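Local coordinates for protein methyltransferase WBDD (Escherichia coli, PDB 4AZS) that is a bifunctional enzyme that combines kinase and methyltransferase activities to regulate the chain length of the O9a O antigen, at residues A[125-130]-A[157-162]; A[174-179]-A[212-217]; A[191-196]-A[271-276]; A[202-207]-A[216-221]. One frame throughout, in Å; residues are numbered along the deposited sequence.

Contact 1: residues A[125-130]-A[157-162]; sequences EVIAAL and KRLLSR
Arg162 reaches over to the last turn of helix 123-129 and gives one nitrogen, NH1, to two carbonyl oxygens. Arg162 NH1 bonds Ile127 O at 2.9 Å, with the acceptor lying in the guanidinium plane, and Leu130 O at 2.8 Å, where the approach is tilted 26° from the carbonyl plane. NH2 adds only a weak bond to Leu130 O, so this oxygen bridges the two terminal nitrogens at the edge of the group. Ile127 O is shared as well, since it also accepts from Leu130 N.

Nearer the backbones the contact is mostly apolar: Ile127 CD1 meets Leu159 CB at 4.1 Å, the two side chains crossing at about a right angle, and Ile127 CG2 lies against Leu159 O (3.5 Å) and Arg162 CB (4.1 Å). The axes of the short segments 125-129 and 157-162 approach to 9.7 Å at 43°; their helices belong to the layers around the central sheet of the methyltransferase fold.

With CG anti to the backbone N (chi1 -180°), Arg162 projects toward the neighbouring helix before bending at its third torsion. Its positive charge near carbonyls of a helix C-terminus is probably favourable. Farther out, Phe144 and Ile147 of helix 144-151 touch Ile127 and Leu159 respectively, and Arg162 NE forms a salt bridge with Asp165 of a second subunit, placing the guanidinium at a subunit interface.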
# COMPACT_ATOMS: atom_id res chain seq x y z
N GLU A 125 -29.64 -20.69 -0.35
CA GLU A 125 -29.80 -21.80 0.59
C GLU A 125 -31.01 -22.67 0.23
O GLU A 125 -30.94 -23.89 0.32
CB GLU A 125 -29.93 -21.29 2.05
CG GLU A 125 -28.68 -20.58 2.58
CD GLU A 125 -28.94 -19.78 3.88
OE1 GLU A 125 -30.04 -19.92 4.47
OE2 GLU A 125 -28.07 -18.98 4.32
N VAL A 126 -32.09 -22.07 -0.21
CA VAL A 126 -33.20 -22.88 -0.64
C VAL A 126 -32.80 -23.80 -1.82
O VAL A 126 -33.11 -24.97 -1.81
CB VAL A 126 -34.41 -22.02 -1.03
CG1 VAL A 126 -35.46 -22.87 -1.69
CG2 VAL A 126 -34.99 -21.35 0.23
N ILE A 127 -32.11 -23.26 -2.83
CA ILE A 127 -31.73 -24.05 -4.00
C ILE A 127 -30.84 -25.22 -3.57
O ILE A 127 -31.05 -26.34 -4.02
CB ILE A 127 -31.10 -23.18 -5.13
CG1 ILE A 127 -32.18 -22.33 -5.80
CG2 ILE A 127 -30.45 -24.04 -6.17
CD1 ILE A 127 -31.67 -21.19 -6.69
N ALA A 128 -29.91 -24.98 -2.65
CA ALA A 128 -29.05 -26.04 -2.18
C ALA A 128 -29.88 -27.10 -1.52
O ALA A 128 -29.55 -28.25 -1.61
CB ALA A 128 -27.97 -25.51 -1.23
N ALA A 129 -30.97 -26.74 -0.87
CA ALA A 129 -31.77 -27.72 -0.14
C ALA A 129 -32.82 -28.44 -0.94
O ALA A 129 -33.47 -29.32 -0.40
CB ALA A 129 -32.47 -27.05 1.03
N LEU A 130 -33.08 -28.01 -2.18
CA LEU A 130 -34.14 -28.62 -2.98
C LEU A 130 -33.89 -30.09 -3.27
O LEU A 130 -32.75 -30.54 -3.40
CB LEU A 130 -34.32 -27.87 -4.30
CG LEU A 130 -34.98 -26.49 -4.19
CD1 LEU A 130 -34.97 -25.81 -5.54
CD2 LEU A 130 -36.39 -26.56 -3.57
N LYS A 157 -24.74 -19.37 -12.23
CA LYS A 157 -24.91 -20.44 -13.25
C LYS A 157 -25.13 -21.78 -12.57
O LYS A 157 -25.98 -22.57 -12.98
CB LYS A 157 -23.68 -20.57 -14.19
CG LYS A 157 -23.54 -19.43 -15.20
CD LYS A 157 -22.21 -19.41 -15.97
CE LYS A 157 -22.01 -20.57 -16.96
NZ LYS A 157 -23.02 -20.57 -18.07
N ARG A 158 -24.34 -22.05 -11.54
CA ARG A 158 -24.49 -23.33 -10.82
C ARG A 158 -25.80 -23.44 -10.06
O ARG A 158 -26.42 -24.51 -10.03
CB ARG A 158 -23.29 -23.60 -9.90
CG ARG A 158 -22.06 -23.95 -10.72
CD ARG A 158 -20.84 -24.26 -9.86
NE ARG A 158 -19.64 -24.43 -10.70
CZ ARG A 158 -18.67 -23.53 -10.86
NH1 ARG A 158 -18.67 -22.36 -10.21
NH2 ARG A 158 -17.67 -23.83 -11.66
N LEU A 159 -26.24 -22.34 -9.48
CA LEU A 159 -27.54 -22.34 -8.80
C LEU A 159 -28.66 -22.63 -9.80
O LEU A 159 -29.54 -23.44 -9.54
CB LEU A 159 -27.81 -20.99 -8.11
CG LEU A 159 -26.88 -20.64 -6.97
CD1 LEU A 159 -27.25 -19.28 -6.41
CD2 LEU A 159 -27.04 -21.69 -5.87
N LEU A 160 -28.61 -21.97 -10.95
CA LEU A 160 -29.64 -22.13 -12.01
C LEU A 160 -29.60 -23.53 -12.62
O LEU A 160 -30.63 -24.10 -12.93
CB LEU A 160 -29.52 -21.04 -13.08
CG LEU A 160 -29.88 -19.63 -12.60
CD1 LEU A 160 -29.63 -18.63 -13.69
CD2 LEU A 160 -31.32 -19.56 -12.13
N SER A 161 -28.41 -24.09 -12.78
CA SER A 161 -28.30 -25.48 -13.19
C SER A 161 -28.97 -26.41 -12.20
O SER A 161 -29.65 -27.33 -12.60
CB SER A 161 -26.85 -25.94 -13.27
OG SER A 161 -26.23 -25.28 -14.38
N ARG A 162 -28.74 -26.21 -10.90
CA ARG A 162 -29.34 -27.08 -9.92
C ARG A 162 -30.84 -26.88 -9.95
O ARG A 162 -31.60 -27.84 -9.94
CB ARG A 162 -28.75 -26.93 -8.51
CG ARG A 162 -29.41 -27.88 -7.50
CD ARG A 162 -28.54 -28.26 -6.30
NE ARG A 162 -28.83 -29.66 -5.93
CZ ARG A 162 -29.82 -30.03 -5.10
NH1 ARG A 162 -30.58 -29.15 -4.45
NH2 ARG A 162 -30.05 -31.31 -4.91

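Contact 2: residues A[174-179]-A[212-217]; sequences LAVKEE and SPVPRP
Close to the S-adenosylmethionine site, with the Arg216 side chain about 5 Å from the ligand, Glu179 and Arg216 join the loop after strand 169-173 to the start of strand 216-222. The bridge is side-on: Arg216 NE donates to Glu179 OE2 at 2.9 Å and Arg216 NH2 to Glu179 OE1, also at 2.9 Å, although the two flat groups are turned 50° apart. OE1 uses its syn lone pair. Glu179 OE2 is held a second time, through its anti lone pair, by Val176 N at 3.0 Å, across the type I turn 176-179. A water that donates to Glu179 OE1 and Val214 O and accepts from Ser212 OG links the carboxylate to the Ser212 ST turn. Over one face of the guanidinium lies Ala175 CB, 3.5 Å from Arg216 NE.

Val176 CG2 meets Val214 CG1 at 3.6 Å, and Val176 CG1 meets Pro217 CD of the proline ring at 3.8 Å. Leu174 N bonds Pro217 O at 3.0 Å, extending the antiparallel pairing of strands 169-173 and 216-222. Arg216 NH1 is taken by Ser142 OG, just beyond strand 137-141, and strand 200-207 flanks Pro215 and Pro217 through Glu206.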
# COMPACT_ATOMS: atom_id res chain seq x y z
N LEU A 174 -34.94 -12.03 -16.49
CA LEU A 174 -33.58 -11.64 -16.18
C LEU A 174 -33.28 -10.20 -16.53
O LEU A 174 -33.51 -9.75 -17.65
CB LEU A 174 -32.64 -12.55 -16.94
CG LEU A 174 -32.77 -14.03 -16.54
CD1 LEU A 174 -31.98 -14.86 -17.54
CD2 LEU A 174 -32.27 -14.30 -15.13
N ALA A 175 -32.75 -9.47 -15.56
CA ALA A 175 -32.29 -8.12 -15.78
C ALA A 175 -31.07 -8.17 -16.69
O ALA A 175 -30.38 -9.19 -16.78
CB ALA A 175 -31.94 -7.43 -14.48
N VAL A 176 -30.79 -7.04 -17.34
CA VAL A 176 -29.75 -7.00 -18.37
C VAL A 176 -28.86 -5.79 -18.23
O VAL A 176 -29.28 -4.75 -17.70
CB VAL A 176 -30.34 -6.98 -19.78
CG1 VAL A 176 -31.02 -8.30 -20.06
CG2 VAL A 176 -31.30 -5.83 -19.91
N LYS A 177 -27.65 -5.93 -18.76
CA LYS A 177 -26.64 -4.91 -18.61
C LYS A 177 -27.02 -3.59 -19.29
O LYS A 177 -26.49 -2.56 -18.92
CB LYS A 177 -25.27 -5.40 -19.09
CG LYS A 177 -25.03 -5.26 -20.56
CD LYS A 177 -23.53 -5.40 -20.88
CE LYS A 177 -23.26 -5.33 -22.40
NZ LYS A 177 -24.23 -6.12 -23.22
N GLU A 178 -27.95 -3.61 -20.25
CA GLU A 178 -28.33 -2.36 -20.93
C GLU A 178 -29.20 -1.47 -20.03
O GLU A 178 -29.45 -0.33 -20.34
CB GLU A 178 -29.09 -2.67 -22.24
CG GLU A 178 -28.20 -3.23 -23.33
CD GLU A 178 -27.72 -4.68 -23.09
OE1 GLU A 178 -28.35 -5.49 -22.37
OE2 GLU A 178 -26.68 -5.03 -23.65
N GLU A 179 -29.73 -2.01 -18.94
CA GLU A 179 -30.45 -1.19 -18.00
C GLU A 179 -29.48 -0.12 -17.49
O GLU A 179 -28.27 -0.32 -17.40
CB GLU A 179 -31.06 -2.07 -16.92
CG GLU A 179 -32.13 -2.99 -17.50
CD GLU A 179 -32.92 -3.74 -16.44
OE1 GLU A 179 -33.70 -3.09 -15.71
OE2 GLU A 179 -32.70 -4.98 -16.33
N SER A 212 -37.06 1.80 -16.71
CA SER A 212 -36.39 2.36 -17.84
C SER A 212 -37.01 1.80 -19.08
O SER A 212 -37.84 0.94 -19.00
CB SER A 212 -34.88 2.03 -17.85
OG SER A 212 -34.62 0.74 -18.44
N PRO A 213 -36.56 2.27 -20.26
CA PRO A 213 -37.08 1.75 -21.50
C PRO A 213 -36.53 0.37 -21.86
O PRO A 213 -37.03 -0.22 -22.80
CB PRO A 213 -36.56 2.76 -22.54
CG PRO A 213 -36.27 3.98 -21.74
CD PRO A 213 -35.65 3.38 -20.51
N VAL A 214 -35.55 -0.15 -21.12
CA VAL A 214 -34.98 -1.45 -21.44
C VAL A 214 -35.82 -2.56 -20.82
O VAL A 214 -36.03 -2.59 -19.61
CB VAL A 214 -33.52 -1.51 -20.97
CG1 VAL A 214 -32.89 -2.86 -21.30
CG2 VAL A 214 -32.75 -0.35 -21.58
N PRO A 215 -36.37 -3.44 -21.66
CA PRO A 215 -37.16 -4.53 -21.19
C PRO A 215 -36.29 -5.71 -20.70
O PRO A 215 -35.10 -5.81 -21.03
CB PRO A 215 -37.98 -4.92 -22.44
CG PRO A 215 -37.05 -4.66 -23.58
CD PRO A 215 -36.31 -3.40 -23.14
N ARG A 216 -36.90 -6.59 -19.93
CA ARG A 216 -36.25 -7.79 -19.46
C ARG A 216 -36.85 -9.01 -20.18
O ARG A 216 -38.07 -9.19 -20.21
CB ARG A 216 -36.40 -7.93 -17.96
CG ARG A 216 -35.73 -6.85 -17.16
CD ARG A 216 -35.86 -7.06 -15.66
NE ARG A 216 -35.06 -6.03 -15.02
CZ ARG A 216 -35.26 -5.57 -13.79
NH1 ARG A 216 -36.17 -6.12 -13.02
NH2 ARG A 216 -34.58 -4.52 -13.38
N PRO A 217 -35.99 -9.85 -20.73
CA PRO A 217 -36.41 -11.08 -21.35
C PRO A 217 -36.83 -12.13 -20.29
O PRO A 217 -36.31 -12.15 -19.16
CB PRO A 217 -35.15 -11.50 -22.14
CG PRO A 217 -34.04 -11.03 -21.27
CD PRO A 217 -34.52 -9.73 -20.71
O HOH W 1 -35.44 -1.71 -17.11

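Contact 3: residues A[191-196]-A[271-276]; sequences PRELIE and MPHGIL
Glu193 sets its CG anti to the carbonyl carbon (chi1 -72°) and continues extended, which carries its carboxylate to the edge of the His273 ring. The ring nitrogen NE2 is the donor and Glu193 OE2 the acceptor, almost straight at 172°. The modelled separation of 2.4 Å between His273 NE2 and Glu193 OE2 is very short, so the exact length is doubtful. The carboxylate and ring planes stand 47° apart. OE2 also accepts from Asp190 N, a second bond that steadies the carboxylate from within its own loop.

Arg192 folds differently. Its chain bends at the third torsion, laying the guanidinium across Pro272 so that one face covers the start of that residue: Arg192 NH2 is 3.5 Å from Pro272 CA, and Arg192 CZ is 3.7 Å from Pro272 CD. Arg192 NH1 runs past the backbone of Met271, 3.6 Å from Met271 C.

The contact joins two domains. The 3-10 segment 191-194 lies in the methyltransferase part, between strands 169-173 and 200-207, whereas 271-276 belongs to the kinase part, in the loop between strand 262-268 and helix 278-296, consistent with the smaller lobe of a protein kinase. At the margin, Glu196 OE1 approaches Pro272 CG at 4.0 Å.

Salt bridges from Arg192 NE to Asp190 and from Arg192 NH1 to Asp270 keep the guanidinium in place over the proline, with one carboxylate supplied from each side of the junction. The Arg192 and Ile195 side chains also rest on Tyr219 of strand 216-222.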
# COMPACT_ATOMS: atom_id res chain seq x y z
N PRO A 191 -27.77 -12.06 -20.95
CA PRO A 191 -28.41 -12.85 -19.93
C PRO A 191 -28.39 -14.36 -20.18
O PRO A 191 -28.47 -15.16 -19.25
CB PRO A 191 -29.86 -12.31 -19.92
CG PRO A 191 -30.05 -11.68 -21.24
CD PRO A 191 -28.71 -11.16 -21.64
N ARG A 192 -28.32 -14.75 -21.44
CA ARG A 192 -28.18 -16.15 -21.78
C ARG A 192 -26.93 -16.84 -21.21
O ARG A 192 -26.94 -18.05 -21.04
CB ARG A 192 -28.24 -16.35 -23.27
CG ARG A 192 -29.67 -16.25 -23.72
CD ARG A 192 -29.71 -16.17 -25.21
NE ARG A 192 -29.18 -14.89 -25.64
CZ ARG A 192 -29.19 -14.47 -26.91
NH1 ARG A 192 -29.71 -15.23 -27.87
NH2 ARG A 192 -28.68 -13.29 -27.21
N GLU A 193 -25.92 -16.09 -20.84
CA GLU A 193 -24.76 -16.71 -20.15
C GLU A 193 -25.11 -17.33 -18.80
O GLU A 193 -24.35 -18.16 -18.28
CB GLU A 193 -23.69 -15.68 -19.89
CG GLU A 193 -22.96 -15.25 -21.14
CD GLU A 193 -22.04 -14.06 -20.86
OE1 GLU A 193 -21.27 -14.11 -19.86
OE2 GLU A 193 -22.13 -13.06 -21.60
N LEU A 194 -26.22 -16.92 -18.20
CA LEU A 194 -26.59 -17.52 -16.94
C LEU A 194 -27.30 -18.87 -17.16
O LEU A 194 -27.51 -19.61 -16.18
CB LEU A 194 -27.54 -16.58 -16.17
CG LEU A 194 -27.02 -15.19 -15.82
CD1 LEU A 194 -28.07 -14.33 -15.13
CD2 LEU A 194 -25.81 -15.36 -14.93
N ILE A 195 -27.76 -19.14 -18.39
CA ILE A 195 -28.61 -20.31 -18.62
C ILE A 195 -28.19 -21.28 -19.70
O ILE A 195 -28.77 -22.32 -19.82
CB ILE A 195 -30.09 -19.92 -18.90
CG1 ILE A 195 -30.20 -18.93 -20.03
CG2 ILE A 195 -30.75 -19.36 -17.64
CD1 ILE A 195 -31.61 -18.71 -20.49
N GLU A 196 -27.22 -20.91 -20.52
CA GLU A 196 -26.88 -21.66 -21.71
C GLU A 196 -26.22 -23.01 -21.34
O GLU A 196 -26.21 -23.91 -22.13
CB GLU A 196 -25.96 -20.84 -22.61
CG GLU A 196 -24.53 -20.76 -22.11
CD GLU A 196 -23.73 -19.65 -22.79
OE1 GLU A 196 -24.27 -19.01 -23.72
OE2 GLU A 196 -22.56 -19.40 -22.37
N MET A 271 -28.25 -15.56 -31.36
CA MET A 271 -27.26 -16.11 -30.41
C MET A 271 -26.56 -14.99 -29.68
O MET A 271 -26.53 -13.89 -30.20
CB MET A 271 -26.22 -16.95 -31.13
CG MET A 271 -26.69 -18.36 -31.43
SD MET A 271 -26.79 -19.49 -30.00
CE MET A 271 -25.06 -19.94 -29.84
N PRO A 272 -26.01 -15.25 -28.47
CA PRO A 272 -25.32 -14.16 -27.78
C PRO A 272 -23.96 -13.86 -28.39
O PRO A 272 -23.47 -14.62 -29.22
CB PRO A 272 -25.15 -14.69 -26.35
CG PRO A 272 -25.18 -16.17 -26.46
CD PRO A 272 -26.10 -16.46 -27.62
N HIS A 273 -23.38 -12.73 -27.97
CA HIS A 273 -21.96 -12.42 -28.21
C HIS A 273 -21.69 -12.27 -29.67
O HIS A 273 -22.54 -11.78 -30.41
CB HIS A 273 -21.06 -13.47 -27.55
CG HIS A 273 -21.44 -13.76 -26.11
ND1 HIS A 273 -21.98 -14.95 -25.72
CD2 HIS A 273 -21.37 -12.96 -24.96
CE1 HIS A 273 -22.22 -14.90 -24.39
NE2 HIS A 273 -21.85 -13.68 -23.94
N GLY A 274 -20.52 -12.68 -30.12
CA GLY A 274 -20.20 -12.55 -31.53
C GLY A 274 -20.93 -13.61 -32.31
O GLY A 274 -21.15 -13.47 -33.50
N ILE A 275 -21.38 -14.64 -31.60
CA ILE A 275 -21.30 -16.02 -32.09
C ILE A 275 -21.71 -16.22 -33.56
O ILE A 275 -20.95 -16.79 -34.33
CB ILE A 275 -22.00 -16.99 -31.12
CG1 ILE A 275 -21.33 -16.93 -29.74
CG2 ILE A 275 -21.95 -18.42 -31.66
CD1 ILE A 275 -22.18 -17.47 -28.59
N LEU A 276 -22.89 -15.75 -33.95
CA LEU A 276 -23.33 -15.86 -35.34
C LEU A 276 -23.25 -14.51 -36.05
O LEU A 276 -23.83 -13.54 -35.61
CB LEU A 276 -24.78 -16.37 -35.44
CG LEU A 276 -25.14 -17.75 -34.84
CD1 LEU A 276 -26.60 -18.11 -35.09
CD2 LEU A 276 -24.24 -18.84 -35.38

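Contact 4: residues A[202-207]-A[216-221]; sequences RLIGEF and RPMYLV. With SO4 (sulfate ion), chain I.
Met218 and Ile204 form the apolar centre on one face of this beta hairpin. Met218 CG, anti to its own backbone N (chi1 -179°), reaches Ile204 CG1 at 3.8 Å, and Met218 CE, turned back at the third torsion, touches Phe207 CE2 at 3.7 Å. The sulfur itself makes an oblique Met-aromatic contact with that ring. Ile204 CG2 continues the patch to Leu220 CB at 4.0 Å. On the other face, Leu203 CD1 lies over the Tyr219 ring, 4.1 Å from its centroid and 22° off the normal, a CH-pi contact; the same methyl is tight against Pro217 CB at 3.5 Å.

The backbones run antiparallel with a classic beta bulge: Ile204 and Gly205 both face Met218, whose O accepts from Ile204 N at 2.8 Å and only weakly from Gly205 N. Met218 N returns a bond to Gly205 O, and pairing continues through Glu206 with Pro217 to Phe207 with Arg216; on the other side of the bulge Arg202 pairs with Leu220.

At the polar edge, Arg202 NH1 passes Leu220 CD2 to bond Leu227 O. Leu203 N turns from the partner strand and donates to O4 of a sulfate, probably from the crystallisation liquor, at 3.1 Å and 176°. Strand 200-207 is the last of the sheet within the chain, so its outward N-H groups need partners other than a strand, and here an anion serves one.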
# COMPACT_ATOMS: atom_id res chain seq x y z
N ARG A 202 -35.61 -21.19 -24.24
CA ARG A 202 -36.35 -20.48 -25.30
C ARG A 202 -36.74 -19.14 -24.69
O ARG A 202 -37.35 -19.13 -23.62
CB ARG A 202 -37.73 -21.19 -25.51
CG ARG A 202 -38.01 -22.09 -26.68
CD ARG A 202 -39.38 -22.79 -26.53
NE ARG A 202 -40.41 -21.83 -26.68
CZ ARG A 202 -41.65 -21.89 -26.22
NH1 ARG A 202 -42.16 -22.90 -25.53
NH2 ARG A 202 -42.40 -20.87 -26.48
N LEU A 203 -36.57 -18.05 -25.42
CA LEU A 203 -37.19 -16.77 -25.07
C LEU A 203 -38.72 -16.82 -25.22
O LEU A 203 -39.19 -17.18 -26.27
CB LEU A 203 -36.63 -15.66 -25.95
CG LEU A 203 -37.11 -14.24 -25.71
CD1 LEU A 203 -36.52 -13.77 -24.42
CD2 LEU A 203 -36.72 -13.29 -26.87
N ILE A 204 -39.48 -16.53 -24.16
CA ILE A 204 -40.95 -16.54 -24.30
C ILE A 204 -41.60 -15.16 -24.22
O ILE A 204 -42.74 -15.03 -24.55
CB ILE A 204 -41.66 -17.51 -23.35
CG1 ILE A 204 -41.28 -17.24 -21.90
CG2 ILE A 204 -41.32 -18.94 -23.72
CD1 ILE A 204 -42.23 -17.93 -20.94
N GLY A 205 -40.87 -14.14 -23.81
CA GLY A 205 -41.40 -12.79 -23.87
C GLY A 205 -40.42 -11.76 -23.37
O GLY A 205 -39.29 -12.08 -22.97
N GLU A 206 -40.82 -10.51 -23.40
CA GLU A 206 -39.96 -9.38 -22.94
C GLU A 206 -40.89 -8.39 -22.25
O GLU A 206 -42.00 -8.16 -22.74
CB GLU A 206 -39.28 -8.74 -24.13
CG GLU A 206 -37.77 -8.66 -23.95
CD GLU A 206 -37.05 -9.17 -25.17
OE1 GLU A 206 -37.69 -9.21 -26.25
OE2 GLU A 206 -35.87 -9.52 -25.04
N PHE A 207 -40.48 -7.86 -21.11
CA PHE A 207 -41.39 -7.09 -20.28
C PHE A 207 -40.80 -5.76 -19.88
O PHE A 207 -39.61 -5.66 -19.57
CB PHE A 207 -41.82 -7.91 -19.07
CG PHE A 207 -42.58 -9.13 -19.46
CD1 PHE A 207 -43.94 -9.05 -19.74
CD2 PHE A 207 -41.92 -10.33 -19.70
CE1 PHE A 207 -44.64 -10.14 -20.17
CE2 PHE A 207 -42.62 -11.44 -20.12
CZ PHE A 207 -43.99 -11.34 -20.39
N ARG A 216 -36.90 -6.59 -19.93
CA ARG A 216 -36.25 -7.79 -19.46
C ARG A 216 -36.85 -9.01 -20.18
O ARG A 216 -38.07 -9.19 -20.21
CB ARG A 216 -36.40 -7.93 -17.96
CG ARG A 216 -35.73 -6.85 -17.16
CD ARG A 216 -35.86 -7.06 -15.66
NE ARG A 216 -35.06 -6.03 -15.02
CZ ARG A 216 -35.26 -5.57 -13.79
NH1 ARG A 216 -36.17 -6.12 -13.02
NH2 ARG A 216 -34.58 -4.52 -13.38
N PRO A 217 -35.99 -9.85 -20.73
CA PRO A 217 -36.41 -11.08 -21.35
C PRO A 217 -36.83 -12.13 -20.29
O PRO A 217 -36.31 -12.15 -19.16
CB PRO A 217 -35.15 -11.50 -22.14
CG PRO A 217 -34.04 -11.03 -21.27
CD PRO A 217 -34.52 -9.73 -20.71
N MET A 218 -37.84 -12.91 -20.64
CA MET A 218 -38.30 -14.05 -19.88
C MET A 218 -37.95 -15.30 -20.68
O MET A 218 -38.30 -15.40 -21.85
CB MET A 218 -39.81 -13.95 -19.71
CG MET A 218 -40.39 -15.08 -18.91
SD MET A 218 -42.15 -14.97 -18.50
CE MET A 218 -42.09 -13.69 -17.28
N TYR A 219 -37.27 -16.24 -20.03
CA TYR A 219 -36.88 -17.51 -20.59
C TYR A 219 -37.58 -18.67 -19.92
O TYR A 219 -37.84 -18.65 -18.74
CB TYR A 219 -35.37 -17.69 -20.41
CG TYR A 219 -34.56 -16.76 -21.31
CD1 TYR A 219 -34.33 -17.06 -22.66
CD2 TYR A 219 -34.11 -15.52 -20.83
CE1 TYR A 219 -33.64 -16.18 -23.47
CE2 TYR A 219 -33.41 -14.64 -21.65
CZ TYR A 219 -33.17 -14.99 -22.93
OH TYR A 219 -32.52 -14.11 -23.69
N LEU A 220 -37.87 -19.68 -20.71
CA LEU A 220 -38.37 -20.94 -20.25
C LEU A 220 -37.21 -21.93 -20.40
O LEU A 220 -36.63 -22.07 -21.48
CB LEU A 220 -39.50 -21.37 -21.16
CG LEU A 220 -40.18 -22.69 -20.84
CD1 LEU A 220 -40.80 -22.72 -19.46
CD2 LEU A 220 -41.23 -22.94 -21.89
N VAL A 221 -36.86 -22.59 -19.32
CA VAL A 221 -35.61 -23.39 -19.29
C VAL A 221 -35.95 -24.79 -18.77
O VAL A 221 -36.81 -24.93 -17.89
CB VAL A 221 -34.61 -22.73 -18.35
CG1 VAL A 221 -33.37 -23.54 -18.16
CG2 VAL A 221 -34.29 -21.33 -18.78
S SO4 I . -33.46 -17.31 -27.43
O1 SO4 I . -32.21 -17.75 -28.08
O2 SO4 I . -33.50 -15.87 -27.80
O3 SO4 I . -33.30 -17.46 -25.98
O4 SO4 I . -34.66 -18.22 -27.88

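From the N terminus, contact 1 closes first, bringing helix 153-166 back against helix 123-129 before any other contact opens. Contact 2 then starts after strand 169-173, and contact 3 opens at 191-196 before contact 2 ends at 212-217, so these two cross. Contact 4 is a short hairpin lying wholly within the span of contact 3; its second strand shares Arg216 and Pro217 with contact 2. Contact 3 closes last, at 271-276, tying the methyltransferase part to the kinase part. Neighbouring contacts also meet directly: Lys157 NZ reaches Glu193 O, Val176 packs on Pro191, and Ile195 packs on Tyr219.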